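Ferrous iron uptake transporter protein B (PDB 3TAH) probably drives ferrous iron uptake across the cell membrane, its GTP-binding G-protein domain and helical domain making up this chain. Local coordinates at residues I108-A113 against L136-V141. The protein carries 1 engineered substitution. Sequence-based numbering, arbitrary orientation.
Sequences IPVTIA and LGVPVV
Ile112 has CG1 beside its backbone N (chi1 -69°) and an extended end (chi2 174°). This carries CD1 to Leu136 and Val138. CD1 of Ile112 lies 3.5 Å from CD1 of Leu136, and the two side chains cross at about a right angle. Val138 sets CG1 anti to its carbonyl carbon (chi1 -61°), which leaves CG2 between the backbone N and that carbonyl carbon. CG2 of Val138 meets CD1 of Ile112 at 3.7 Å. CG1 of Val138 lies 4.0 Å from CB of Val110. The other branch of Ile112, CG2, runs alongside Val140 and points the same way, 4.1 Å from its CG1. Helix 93-105 covers this apolar face: Thr100 touches Ile112, Leu97 touches Leu136 and Ile104 touches Val138.

Two backbone hydrogen bonds join the strands, both through Ile112. N of Ile112 donates to O of Pro139 at 2.9 Å, and O of Ile112 accepts from N of Val141 at 3.0 Å. Both are nearly straight at hydrogen. This is parallel pairing, with Ile112 opposite Val140 and Ala113 opposite Val141. Strand 140-142 is the outermost strand on this side of the P-loop GTPase sheet. Strand 110-115 lies between it and strand 83-89, and leads to Asn115, which binds GDP. Helices 117-122 and 129-136 lie on the crossover between the paired strands. Gly137, with positive phi, leaves the second of these helices.

The ring of Pro139 lies against Val110 and Thr111, next to the first bridged pair. CD of Pro139 packs 3.4 Å from O of Val110. CG of Pro139 lies 3.9 Å from OG1 of Thr111, on the opposite face of the sheet from Ile112. There helix 151-159 takes over the packing: Lys157 touches both Thr111 and Pro139, and Val154 touches Thr111 and Val141.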
loop_
_atom_site.group_PDB
_atom_site.type_symbol
_atom_site.label_atom_id
_atom_site.label_comp_id
_atom_site.label_asym_id
_atom_site.label_seq_id
_atom_site.Cartn_x
_atom_site.Cartn_y
_atom_site.Cartn_z
ATOM N N ILE A 108 -3.353 -5.515 5.008
ATOM C CA ILE A 108 -2.161 -6.320 5.273
ATOM C C ILE A 108 -1.126 -5.360 5.852
ATOM O O ILE A 108 -0.736 -4.414 5.162
ATOM C CB ILE A 108 -1.590 -6.941 4.021
ATOM C CG1 ILE A 108 -2.625 -7.843 3.356
ATOM C CG2 ILE A 108 -0.341 -7.737 4.369
ATOM C CD1 ILE A 108 -2.121 -8.467 2.101
ATOM N N PRO A 109 -0.686 -5.579 7.105
ATOM C CA PRO A 109 0.202 -4.596 7.767
ATOM C C PRO A 109 1.424 -4.214 6.953
ATOM O O PRO A 109 2.109 -5.095 6.417
ATOM C CB PRO A 109 0.607 -5.308 9.057
ATOM C CG PRO A 109 -0.594 -6.097 9.357
ATOM C CD PRO A 109 -1.015 -6.670 8.046
ATOM N N VAL A 110 1.654 -2.909 6.866
ATOM C CA VAL A 110 2.740 -2.328 6.089
ATOM C C VAL A 110 3.933 -1.993 6.979
ATOM O O VAL A 110 3.745 -1.491 8.089
ATOM C CB VAL A 110 2.239 -1.049 5.362
ATOM C CG1 VAL A 110 3.384 -0.250 4.775
ATOM C CG2 VAL A 110 1.207 -1.443 4.295
ATOM N N THR A 111 5.141 -2.301 6.486
ATOM C CA THR A 111 6.414 -1.874 7.066
ATOM C C THR A 111 7.139 -1.125 5.930
ATOM O O THR A 111 7.176 -1.614 4.801
ATOM C CB THR A 111 7.255 -3.065 7.539
ATOM O OG1 THR A 111 6.604 -3.707 8.646
ATOM C CG2 THR A 111 8.663 -2.615 7.951
ATOM N N ILE A 112 7.703 0.048 6.210
ATOM C CA ILE A 112 8.342 0.861 5.163
ATOM C C ILE A 112 9.860 0.758 5.229
ATOM O O ILE A 112 10.419 0.948 6.306
ATOM C CB ILE A 112 7.934 2.350 5.254
ATOM C CG1 ILE A 112 6.458 2.549 4.878
ATOM C CG2 ILE A 112 8.825 3.214 4.353
ATOM C CD1 ILE A 112 5.955 4.015 5.088
ATOM N N ALA A 113 10.504 0.447 4.094
ATOM C CA ALA A 113 11.951 0.604 3.926
ATOM C C ALA A 113 12.072 1.989 3.304
ATOM O O ALA A 113 11.735 2.187 2.143
ATOM C CB ALA A 113 12.564 -0.472 3.010
ATOM N N LEU A 136 2.358 8.018 10.280
ATOM C CA LEU A 136 1.826 7.074 9.275
ATOM C C LEU A 136 1.143 5.853 9.883
ATOM O O LEU A 136 0.385 5.178 9.187
ATOM C CB LEU A 136 2.921 6.589 8.318
ATOM C CG LEU A 136 3.394 7.553 7.245
ATOM C CD1 LEU A 136 4.554 6.926 6.465
ATOM C CD2 LEU A 136 2.247 7.953 6.289
ATOM N N GLY A 137 1.421 5.567 11.155
ATOM C CA GLY A 137 0.883 4.403 11.843
ATOM C C GLY A 137 1.476 3.091 11.344
ATOM O O GLY A 137 0.823 2.054 11.415
ATOM N N VAL A 138 2.706 3.140 10.831
ATOM C CA VAL A 138 3.419 1.950 10.363
ATOM C C VAL A 138 4.878 2.012 10.788
ATOM O O VAL A 138 5.435 3.103 10.922
ATOM C CB VAL A 138 3.395 1.784 8.837
ATOM C CG1 VAL A 138 1.949 1.639 8.344
ATOM C CG2 VAL A 138 4.149 2.920 8.116
ATOM N N PRO A 139 5.504 0.844 10.992
ATOM C CA PRO A 139 6.946 0.858 11.231
ATOM C C PRO A 139 7.686 1.437 10.028
ATOM O O PRO A 139 7.288 1.200 8.883
ATOM C CB PRO A 139 7.301 -0.629 11.403
ATOM C CG PRO A 139 6.013 -1.330 11.667
ATOM C CD PRO A 139 4.929 -0.508 11.079
ATOM N N VAL A 140 8.747 2.195 10.295
ATOM C CA VAL A 140 9.606 2.732 9.247
ATOM C C VAL A 140 11.067 2.479 9.633
ATOM O O VAL A 140 11.463 2.770 10.764
ATOM C CB VAL A 140 9.390 4.256 9.041
ATOM C CG1 VAL A 140 10.263 4.773 7.896
ATOM C CG2 VAL A 140 7.914 4.592 8.767
ATOM N N VAL A 141 11.851 1.953 8.698
ATOM C CA VAL A 141 13.286 1.725 8.873
ATOM C C VAL A 141 14.052 2.367 7.710
ATOM O O VAL A 141 13.772 2.078 6.545
ATOM C CB VAL A 141 13.612 0.215 8.934
ATOM C CG1 VAL A 141 15.133 -0.010 9.039
ATOM C CG2 VAL A 141 12.898 -0.446 10.102
#